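Long-range contacts in putative cell invasion protein with MAC/Perforin domain (Bacteroides thetaiotaomicron VPI-5482, PDB 3KK7), which is of unproven function but belongs to the membrane-attack complex/perforin family and may act at membranes, possibly in cell invasion: residues A[405-413]-A[467-476]; A[491-502]-A[532-541]. All blocks are in the same frame, centred on the assembly; numbering follows the deposited sequence.

Contact 1 of 2, residues A[405-413]-A[467-476]; sequences GDKLIFSNP and LSFQINNVDE
Phe410 and Val474 meet over one face of the phenylalanine ring. Val474 CG1 stands 3.8 Å from the Phe410 ring centroid, a CH-pi contact, because CG1 lies anti to the backbone N (chi1 161°) while CG2 touches Phe410 CG and CD1. The branched valine offers two methyls to the flat, buried ring. Obliquely to the same ring come Ile471 CD1 and Glu476 OE2, the latter 3.4 Å from Phe410 CE2; the other oxygen of Glu476 is held by Lys443 in a salt bridge. On the same side of the sheet as Phe410, Leu408 CD2 touches Phe469 CD1 at 3.8 Å, and Ile471 CD1 reaches Leu408 CB.

On the side carrying Ile409 and Ser411, Ile409 CD1 lies on the Ser468 hydroxyl, and Ser411 OG donates to Asn472 OD1 (3.1 Å), tilted 29° from the amide plane; the small hydroxyl of buried Ser411 finds a partner in the amide oxygen of the partly exposed Asn472. The backbones between these two faces form a parallel pair: Phe469 N donates to Lys407 O (2.7 Å) and Ile471 N to Ile409 O (2.9 Å), each almost straight.

The pair belongs to the D2 domain. Strand 407-411 lies between strand 468-472 and antiparallel strand 392-401, Ile409 and Ser411 reach Met382 of strand 376-386, and helix 353-363 packs on Leu467 and Phe469, its Arg358 pairing with Asp406.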
loop_
_atom_site.group_PDB
_atom_site.type_symbol
_atom_site.label_atom_id
_atom_site.label_comp_id
_atom_site.label_asym_id
_atom_site.label_seq_id
_atom_site.Cartn_x
_atom_site.Cartn_y
_atom_site.Cartn_z
ATOM N N GLY A 405 16.066 -3.990 -4.876
ATOM C CA GLY A 405 16.282 -3.717 -6.298
ATOM C C GLY A 405 16.195 -2.242 -6.659
ATOM O O GLY A 405 15.925 -1.896 -7.792
ATOM N N ASP A 406 16.443 -1.374 -5.690
ATOM C CA ASP A 406 16.493 0.064 -5.917
ATOM C C ASP A 406 17.903 0.369 -6.386
ATOM O O ASP A 406 18.819 -0.338 -6.011
ATOM C CB ASP A 406 16.201 0.816 -4.611
ATOM C CG ASP A 406 14.979 0.286 -3.897
ATOM O OD1 ASP A 406 13.878 0.245 -4.518
ATOM O OD2 ASP A 406 15.120 -0.094 -2.713
ATOM N N LYS A 407 18.067 1.412 -7.196
ATOM C CA LYS A 407 19.376 1.824 -7.672
ATOM C C LYS A 407 19.773 3.136 -7.007
ATOM O O LYS A 407 19.183 4.180 -7.271
ATOM C CB LYS A 407 19.391 1.951 -9.208
ATOM C CG LYS A 407 18.740 0.772 -9.917
ATOM C CD LYS A 407 19.357 0.423 -11.262
ATOM C CE LYS A 407 18.775 -0.886 -11.813
ATOM N NZ LYS A 407 19.821 -1.874 -12.223
ATOM N N LEU A 408 20.771 3.066 -6.128
ATOM C CA LEU A 408 21.278 4.241 -5.433
ATOM C C LEU A 408 22.550 4.713 -6.145
ATOM O O LEU A 408 23.659 4.236 -5.879
ATOM C CB LEU A 408 21.515 3.937 -3.941
ATOM C CG LEU A 408 20.372 3.194 -3.212
ATOM C CD1 LEU A 408 20.695 2.946 -1.729
ATOM C CD2 LEU A 408 19.085 3.976 -3.353
ATOM N N ILE A 409 22.354 5.646 -7.071
ATOM C CA ILE A 409 23.428 6.261 -7.845
ATOM C C ILE A 409 24.235 7.166 -6.927
ATOM O O ILE A 409 23.677 8.076 -6.343
ATOM C CB ILE A 409 22.856 7.159 -8.983
ATOM C CG1 ILE A 409 21.831 6.423 -9.843
ATOM C CG2 ILE A 409 23.956 7.653 -9.889
ATOM C CD1 ILE A 409 21.034 7.356 -10.749
ATOM N N PHE A 410 25.538 6.902 -6.801
ATOM C CA PHE A 410 26.472 7.770 -6.043
ATOM C C PHE A 410 27.039 8.816 -7.011
ATOM O O PHE A 410 28.101 8.636 -7.611
ATOM C CB PHE A 410 27.634 6.967 -5.481
ATOM C CG PHE A 410 27.254 5.929 -4.456
ATOM C CD1 PHE A 410 25.950 5.659 -4.115
ATOM C CD2 PHE A 410 28.243 5.179 -3.854
ATOM C CE1 PHE A 410 25.654 4.677 -3.163
ATOM C CE2 PHE A 410 27.946 4.205 -2.907
ATOM C CZ PHE A 410 26.656 3.958 -2.566
ATOM N N SER A 411 26.318 9.915 -7.158
ATOM C CA SER A 411 26.641 10.918 -8.167
ATOM C C SER A 411 27.697 11.889 -7.719
ATOM O O SER A 411 27.922 12.058 -6.519
ATOM C CB SER A 411 25.383 11.689 -8.552
ATOM O OG SER A 411 24.436 11.624 -7.497
ATOM N N ASN A 412 28.340 12.518 -8.712
ATOM C CA ASN A 412 29.329 13.589 -8.513
ATOM C C ASN A 412 28.700 14.879 -9.039
ATOM O O ASN A 412 28.702 15.127 -10.249
ATOM C CB ASN A 412 30.652 13.287 -9.257
ATOM C CG ASN A 412 31.243 11.884 -8.911
ATOM O OD1 ASN A 412 30.542 11.003 -8.373
ATOM N ND2 ASN A 412 32.540 11.678 -9.240
ATOM N N PRO A 413 28.139 15.705 -8.139
ATOM C CA PRO A 413 27.379 16.857 -8.622
ATOM C C PRO A 413 28.249 17.873 -9.375
ATOM O O PRO A 413 27.720 18.666 -10.154
ATOM C CB PRO A 413 26.775 17.439 -7.340
ATOM C CG PRO A 413 27.715 17.042 -6.260
ATOM C CD PRO A 413 28.275 15.709 -6.670
ATOM N N LEU A 467 13.413 2.086 -10.862
ATOM C CA LEU A 467 13.534 3.253 -9.987
ATOM C C LEU A 467 14.977 3.546 -9.532
ATOM O O LEU A 467 15.635 2.671 -8.923
ATOM C CB LEU A 467 12.573 3.191 -8.745
ATOM C CG LEU A 467 12.347 2.044 -7.717
ATOM C CD1 LEU A 467 12.538 2.485 -6.255
ATOM C CD2 LEU A 467 10.953 1.438 -7.820
ATOM N N SER A 468 15.442 4.781 -9.805
ATOM C CA SER A 468 16.765 5.235 -9.323
ATOM C C SER A 468 16.707 6.402 -8.328
ATOM O O SER A 468 15.806 7.213 -8.382
ATOM C CB SER A 468 17.674 5.621 -10.493
ATOM O OG SER A 468 17.647 7.021 -10.754
ATOM N N PHE A 469 17.682 6.474 -7.425
ATOM C CA PHE A 469 17.868 7.660 -6.576
ATOM C C PHE A 469 19.300 8.173 -6.716
ATOM O O PHE A 469 20.242 7.386 -6.896
ATOM C CB PHE A 469 17.586 7.335 -5.115
ATOM C CG PHE A 469 16.234 6.745 -4.891
ATOM C CD1 PHE A 469 15.998 5.404 -5.154
ATOM C CD2 PHE A 469 15.187 7.525 -4.462
ATOM C CE1 PHE A 469 14.749 4.859 -4.982
ATOM C CE2 PHE A 469 13.925 6.969 -4.276
ATOM C CZ PHE A 469 13.709 5.645 -4.542
ATOM N N GLN A 470 19.442 9.497 -6.641
ATOM C CA GLN A 470 20.745 10.182 -6.629
ATOM C C GLN A 470 21.155 10.559 -5.225
ATOM O O GLN A 470 20.408 11.234 -4.531
ATOM C CB GLN A 470 20.667 11.491 -7.386
ATOM C CG GLN A 470 20.541 11.376 -8.893
ATOM C CD GLN A 470 21.040 12.640 -9.601
ATOM O OE1 GLN A 470 21.690 13.495 -9.000
ATOM N NE2 GLN A 470 20.757 12.745 -10.881
ATOM N N ILE A 471 22.342 10.118 -4.816
ATOM C CA ILE A 471 22.958 10.574 -3.575
ATOM C C ILE A 471 24.300 11.208 -3.935
ATOM O O ILE A 471 25.255 10.514 -4.319
ATOM C CB ILE A 471 23.202 9.451 -2.552
ATOM C CG1 ILE A 471 22.093 8.400 -2.546
ATOM C CG2 ILE A 471 23.345 10.063 -1.146
ATOM C CD1 ILE A 471 22.480 7.160 -1.729
ATOM N N ASN A 472 24.359 12.533 -3.834
ATOM C CA ASN A 472 25.585 13.280 -4.152
ATOM C C ASN A 472 26.628 13.113 -3.078
ATOM O O ASN A 472 26.292 12.920 -1.910
ATOM C CB ASN A 472 25.310 14.776 -4.261
ATOM C CG ASN A 472 24.380 15.125 -5.388
ATOM O OD1 ASN A 472 24.414 14.505 -6.457
ATOM N ND2 ASN A 472 23.558 16.150 -5.175
ATOM N N ASN A 473 27.893 13.221 -3.478
ATOM C CA ASN A 473 29.000 13.257 -2.533
ATOM C C ASN A 473 28.982 12.099 -1.538
ATOM O O ASN A 473 29.209 12.307 -0.339
ATOM C CB ASN A 473 28.974 14.582 -1.768
ATOM C CG ASN A 473 28.856 15.771 -2.684
ATOM O OD1 ASN A 473 29.410 15.767 -3.780
ATOM N ND2 ASN A 473 28.137 16.799 -2.249
ATOM N N VAL A 474 28.696 10.889 -2.023
ATOM C CA VAL A 474 28.719 9.729 -1.143
ATOM C C VAL A 474 30.159 9.496 -0.785
ATOM O O VAL A 474 31.024 9.535 -1.654
ATOM C CB VAL A 474 28.129 8.474 -1.770
ATOM C CG1 VAL A 474 28.610 7.243 -1.015
ATOM C CG2 VAL A 474 26.605 8.554 -1.767
ATOM N N ASP A 475 30.407 9.299 0.506
ATOM C CA ASP A 475 31.755 9.125 1.032
ATOM C C ASP A 475 31.675 8.230 2.263
ATOM O O ASP A 475 31.297 8.654 3.359
ATOM C CB ASP A 475 32.406 10.491 1.338
ATOM C CG ASP A 475 33.816 10.375 1.972
ATOM O OD1 ASP A 475 34.176 9.333 2.573
ATOM O OD2 ASP A 475 34.554 11.376 1.887
ATOM N N GLU A 476 32.049 6.975 2.052
ATOM C CA GLU A 476 32.014 5.971 3.090
ATOM C C GLU A 476 32.829 6.361 4.334
ATOM O O GLU A 476 32.562 5.830 5.410
ATOM C CB GLU A 476 32.498 4.635 2.525
ATOM C CG GLU A 476 31.502 3.949 1.577
ATOM C CD GLU A 476 31.394 4.588 0.199
ATOM O OE1 GLU A 476 32.381 5.190 -0.236
ATOM O OE2 GLU A 476 30.313 4.496 -0.446
#

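Contact 2 of 2, residues A[491-502]-A[532-541]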
loop_
_atom_site.group_PDB
_atom_site.type_symbol
_atom_site.label_atom_id
_atom_site.label_comp_id
_atom_site.label_asym_id
_atom_site.label_seq_id
_atom_site.Cartn_x
_atom_site.Cartn_y
_atom_site.Cartn_z
ATOM N N TYR A 491 20.734 3.583 11.987
ATOM C CA TYR A 491 20.753 4.674 11.024
ATOM C C TYR A 491 22.205 5.118 10.914
ATOM O O TYR A 491 22.797 5.601 11.898
ATOM C CB TYR A 491 19.857 5.827 11.466
ATOM C CG TYR A 491 18.404 5.491 11.512
ATOM C CD1 TYR A 491 17.628 5.577 10.369
ATOM C CD2 TYR A 491 17.793 5.087 12.686
ATOM C CE1 TYR A 491 16.264 5.265 10.384
ATOM C CE2 TYR A 491 16.424 4.773 12.709
ATOM C CZ TYR A 491 15.679 4.866 11.544
ATOM O OH TYR A 491 14.345 4.569 11.518
ATOM N N ILE A 492 22.778 4.869 9.733
ATOM C CA ILE A 492 24.139 5.264 9.394
ATOM C C ILE A 492 24.026 6.506 8.520
ATOM O O ILE A 492 23.411 6.470 7.458
ATOM C CB ILE A 492 24.893 4.136 8.685
ATOM C CG1 ILE A 492 24.763 2.862 9.524
ATOM C CG2 ILE A 492 26.347 4.497 8.501
ATOM C CD1 ILE A 492 25.722 1.738 9.144
ATOM N N TYR A 493 24.591 7.611 8.995
ATOM C CA TYR A 493 24.346 8.910 8.392
ATOM C C TYR A 493 25.626 9.659 8.169
ATOM O O TYR A 493 26.568 9.533 8.943
ATOM C CB TYR A 493 23.403 9.751 9.267
ATOM C CG TYR A 493 23.964 10.177 10.608
ATOM C CD1 TYR A 493 23.943 9.310 11.696
ATOM C CD2 TYR A 493 24.474 11.469 10.796
ATOM C CE1 TYR A 493 24.421 9.703 12.935
ATOM C CE2 TYR A 493 24.971 11.876 12.033
ATOM C CZ TYR A 493 24.947 10.987 13.097
ATOM O OH TYR A 493 25.448 11.372 14.320
ATOM N N ASN A 494 25.634 10.421 7.078
ATOM C CA ASN A 494 26.755 11.273 6.695
ATOM C C ASN A 494 26.382 12.734 6.953
ATOM O O ASN A 494 25.630 13.327 6.169
ATOM C CB ASN A 494 27.078 11.063 5.220
ATOM C CG ASN A 494 28.326 11.803 4.781
ATOM O OD1 ASN A 494 28.512 12.985 5.086
ATOM N ND2 ASN A 494 29.180 11.110 4.046
ATOM N N PRO A 495 26.914 13.325 8.038
ATOM C CA PRO A 495 26.497 14.659 8.415
ATOM C C PRO A 495 27.161 15.787 7.611
ATOM O O PRO A 495 26.914 16.947 7.917
ATOM C CB PRO A 495 26.914 14.725 9.867
ATOM C CG PRO A 495 28.212 14.006 9.859
ATOM C CD PRO A 495 28.020 12.864 8.885
ATOM N N THR A 496 27.976 15.463 6.604
ATOM C CA THR A 496 28.439 16.460 5.643
ATOM C C THR A 496 27.558 16.478 4.400
ATOM O O THR A 496 27.227 17.551 3.903
ATOM C CB THR A 496 29.845 16.183 5.173
ATOM O OG1 THR A 496 30.638 15.738 6.278
ATOM C CG2 THR A 496 30.454 17.436 4.556
ATOM N N SER A 497 27.175 15.299 3.902
ATOM C CA SER A 497 26.403 15.173 2.652
ATOM C C SER A 497 24.887 14.961 2.843
ATOM O O SER A 497 24.117 15.067 1.896
ATOM C CB SER A 497 26.987 14.039 1.810
ATOM O OG SER A 497 28.338 14.293 1.505
HETATM N N MSE A 498 24.471 14.633 4.060
HETATM C CA MSE A 498 23.050 14.609 4.441
HETATM C C MSE A 498 22.312 13.413 3.891
HETATM O O MSE A 498 21.112 13.470 3.628
HETATM C CB MSE A 498 22.340 15.922 4.058
HETATM C CG MSE A 498 23.124 17.195 4.484
HETATM SE SE MSE A 498 23.843 17.123 6.332
HETATM C CE MSE A 498 22.166 17.158 7.346
ATOM N N TYR A 499 23.019 12.298 3.761
ATOM C CA TYR A 499 22.374 11.060 3.355
ATOM C C TYR A 499 22.546 10.045 4.463
ATOM O O TYR A 499 23.400 10.213 5.337
ATOM C CB TYR A 499 22.919 10.552 2.005
ATOM C CG TYR A 499 24.332 10.060 2.042
ATOM C CD1 TYR A 499 24.621 8.768 2.473
ATOM C CD2 TYR A 499 25.395 10.875 1.628
ATOM C CE1 TYR A 499 25.925 8.303 2.521
ATOM C CE2 TYR A 499 26.715 10.400 1.660
ATOM C CZ TYR A 499 26.961 9.113 2.116
ATOM O OH TYR A 499 28.226 8.605 2.160
ATOM N N CYS A 500 21.725 8.996 4.409
ATOM C CA CYS A 500 21.673 8.011 5.449
ATOM C C CYS A 500 21.140 6.646 4.971
ATOM O O CYS A 500 20.086 6.568 4.323
ATOM C CB CYS A 500 20.798 8.550 6.577
ATOM S SG CYS A 500 20.280 7.312 7.795
ATOM N N PHE A 501 21.874 5.578 5.311
ATOM C CA PHE A 501 21.442 4.211 5.050
ATOM C C PHE A 501 20.909 3.635 6.344
ATOM O O PHE A 501 21.594 3.685 7.375
ATOM C CB PHE A 501 22.575 3.309 4.534
ATOM C CG PHE A 501 23.298 3.833 3.313
ATOM C CD1 PHE A 501 22.628 4.475 2.291
ATOM C CD2 PHE A 501 24.672 3.646 3.179
ATOM C CE1 PHE A 501 23.314 4.950 1.152
ATOM C CE2 PHE A 501 25.380 4.129 2.048
ATOM C CZ PHE A 501 24.688 4.774 1.038
ATOM N N ALA A 502 19.695 3.074 6.292
ATOM C CA ALA A 502 19.069 2.438 7.471
ATOM C C ALA A 502 18.925 0.911 7.314
ATOM O O ALA A 502 18.885 0.405 6.205
ATOM C CB ALA A 502 17.693 3.082 7.752
ATOM N N LEU A 532 17.041 13.617 12.012
ATOM C CA LEU A 532 17.328 12.696 10.928
ATOM C C LEU A 532 16.349 12.874 9.772
ATOM O O LEU A 532 16.746 13.156 8.644
ATOM C CB LEU A 532 17.295 11.258 11.437
ATOM C CG LEU A 532 18.078 10.252 10.597
ATOM C CD1 LEU A 532 19.570 10.692 10.523
ATOM C CD2 LEU A 532 17.906 8.831 11.189
ATOM N N TYR A 533 15.059 12.757 10.037
ATOM C CA TYR A 533 14.111 12.820 8.934
ATOM C C TYR A 533 13.836 14.231 8.427
ATOM O O TYR A 533 13.283 14.399 7.342
ATOM C CB TYR A 533 12.802 12.068 9.251
ATOM C CG TYR A 533 11.995 12.504 10.466
ATOM C CD1 TYR A 533 11.390 13.761 10.526
ATOM C CD2 TYR A 533 11.748 11.620 11.516
ATOM C CE1 TYR A 533 10.593 14.144 11.611
ATOM C CE2 TYR A 533 10.965 12.004 12.618
ATOM C CZ TYR A 533 10.393 13.271 12.656
ATOM O OH TYR A 533 9.638 13.664 13.737
ATOM N N GLN A 534 14.175 15.251 9.195
ATOM C CA GLN A 534 13.964 16.615 8.696
ATOM C C GLN A 534 15.110 17.074 7.807
ATOM O O GLN A 534 14.902 17.913 6.924
ATOM C CB GLN A 534 13.744 17.621 9.826
ATOM C CG GLN A 534 12.420 17.433 10.492
ATOM C CD GLN A 534 12.085 18.505 11.462
ATOM O OE1 GLN A 534 12.933 19.304 11.887
ATOM N NE2 GLN A 534 10.826 18.551 11.825
ATOM N N ARG A 535 16.308 16.531 8.046
ATOM C CA ARG A 535 17.510 17.029 7.400
ATOM C C ARG A 535 18.248 15.992 6.582
ATOM O O ARG A 535 19.163 16.354 5.861
ATOM C CB ARG A 535 18.448 17.652 8.448
ATOM C CG ARG A 535 17.875 18.937 9.158
ATOM C CD ARG A 535 18.859 19.554 10.195
ATOM N NE ARG A 535 20.226 19.585 9.653
ATOM C CZ ARG A 535 21.351 19.689 10.369
ATOM N NH1 ARG A 535 21.318 19.835 11.695
ATOM N NH2 ARG A 535 22.528 19.664 9.738
ATOM N N TYR A 536 17.862 14.720 6.663
ATOM C CA TYR A 536 18.534 13.680 5.876
ATOM C C TYR A 536 17.584 12.988 4.888
ATOM O O TYR A 536 16.364 13.055 5.028
ATOM C CB TYR A 536 19.209 12.649 6.796
ATOM C CG TYR A 536 20.371 13.210 7.587
ATOM C CD1 TYR A 536 20.153 14.013 8.694
ATOM C CD2 TYR A 536 21.685 12.933 7.233
ATOM C CE1 TYR A 536 21.212 14.540 9.429
ATOM C CE2 TYR A 536 22.771 13.451 7.972
ATOM C CZ TYR A 536 22.528 14.266 9.070
ATOM O OH TYR A 536 23.567 14.803 9.810
ATOM N N LYS A 537 18.170 12.391 3.855
ATOM C CA LYS A 537 17.491 11.445 2.995
ATOM C C LYS A 537 17.837 10.073 3.564
ATOM O O LYS A 537 18.995 9.769 3.804
ATOM C CB LYS A 537 17.994 11.553 1.557
ATOM C CG LYS A 537 17.603 12.854 0.802
ATOM C CD LYS A 537 16.103 12.907 0.450
ATOM C CE LYS A 537 15.745 14.232 -0.225
ATOM N NZ LYS A 537 14.370 14.212 -0.815
ATOM N N ILE A 538 16.827 9.266 3.816
ATOM C CA ILE A 538 17.019 7.965 4.419
ATOM C C ILE A 538 16.683 6.844 3.417
ATOM O O ILE A 538 15.591 6.815 2.834
ATOM C CB ILE A 538 16.144 7.797 5.683
ATOM C CG1 ILE A 538 16.402 8.922 6.698
ATOM C CG2 ILE A 538 16.430 6.453 6.330
ATOM C CD1 ILE A 538 15.363 8.967 7.738
ATOM N N TYR A 539 17.631 5.935 3.232
ATOM C CA TYR A 539 17.458 4.793 2.361
ATOM C C TYR A 539 17.649 3.523 3.168
ATOM O O TYR A 539 18.661 3.373 3.872
ATOM C CB TYR A 539 18.467 4.846 1.229
ATOM C CG TYR A 539 18.352 6.113 0.448
ATOM C CD1 TYR A 539 17.454 6.224 -0.590
ATOM C CD2 TYR A 539 19.125 7.215 0.760
ATOM C CE1 TYR A 539 17.338 7.399 -1.300
ATOM C CE2 TYR A 539 19.016 8.375 0.057
ATOM C CZ TYR A 539 18.120 8.462 -0.965
ATOM O OH TYR A 539 18.016 9.622 -1.671
ATOM N N GLY A 540 16.650 2.640 3.087
ATOM C CA GLY A 540 16.679 1.337 3.731
ATOM C C GLY A 540 17.433 0.340 2.845
ATOM O O GLY A 540 17.141 0.204 1.661
ATOM N N LEU A 541 18.420 -0.335 3.431
ATOM C CA LEU A 541 19.149 -1.391 2.776
ATOM C C LEU A 541 18.371 -2.712 2.977
ATOM O O LEU A 541 17.486 -2.807 3.857
ATOM C CB LEU A 541 20.562 -1.470 3.357
ATOM C CG LEU A 541 21.401 -0.189 3.261
ATOM C CD1 LEU A 541 22.820 -0.464 3.702
ATOM C CD2 LEU A 541 21.406 0.414 1.848
ATOM O OXT LEU A 541 18.601 -3.710 2.261
#
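Strands 499-502 and 537-540 run parallel, their axes 4.5 Å apart at closest and 26° from alignment, joined by bonds such as Tyr539 N to Cys500 O and Ala502 N to Tyr539 O. This is the one parallel pairing in the four-stranded mixed sheet of the D3 domain, and it completes a beta-alpha-beta crossover: strand 499-504, helices, then the C-terminal strand beside it.

Tyr536, the first residue to leave helical geometry after helix 529-535, is the centre of the side-chain packing. Selenomethionine Met498 lays its methyl over one face of the ring, CE 3.6 Å from the Tyr536 centroid, with SE oblique to it in a Met-aromatic contact. Bends at chi2 and chi3 fold the flexible chain back to bring CE there, where it also meets Arg535 NH2. Tyr493 turns its ring edge toward the Tyr536 face, offset, with the planes at 84°; its own hydroxyl bonds Lys525 O. The phenol oxygen of Tyr536 reaches Pro495 CA at 3.2 Å. A serine in place of Tyr536 would probably open a gap between Met498 and Tyr493 and leave the selenomethionine methyl without its aromatic face.

Leu532, on the helix, puts CD2 over one face of Tyr491, 3.4 Å from Tyr491 CG, while Ile538 CG2 comes to the edge of that ring and also meets Ala502 CB; small Ala502 leaves room for the branched isoleucine. On the opposite face of the sheet, Phe501 CB lies 3.9 Å from Leu541 CD1.

At the hairpin turn, Asn494 OD1 accepts Thr496 N in the carbonyl plane (Asx turn) and Ser497 N, 2.9 Å away, from above that plane.

In the fold
From the N terminus the chain runs some 400 residues before contact 1, which brings together strands 407-411 and 468-472 across 53 residues that hold helices 420-424 and 429-443 and two strands, closing the loop between 413 and 467. Contact 2 closes the one between 502 and 532: the hairpin of 491-502 meets the C-terminal strand after a shorter helical excursion. These loops follow one another, neither nesting nor crossing. The contacts nonetheless touch, their centres about 12 Å apart, so the D2 sheet is joined to the D3 sheet: Asp475 N probably bonds Tyr499 OH, Asn473 O probably bonds Ser497 OG, and Ile471 CG2 packs on Tyr499 CB. The carboxylate of Leu541 adds a salt bridge to Arg403.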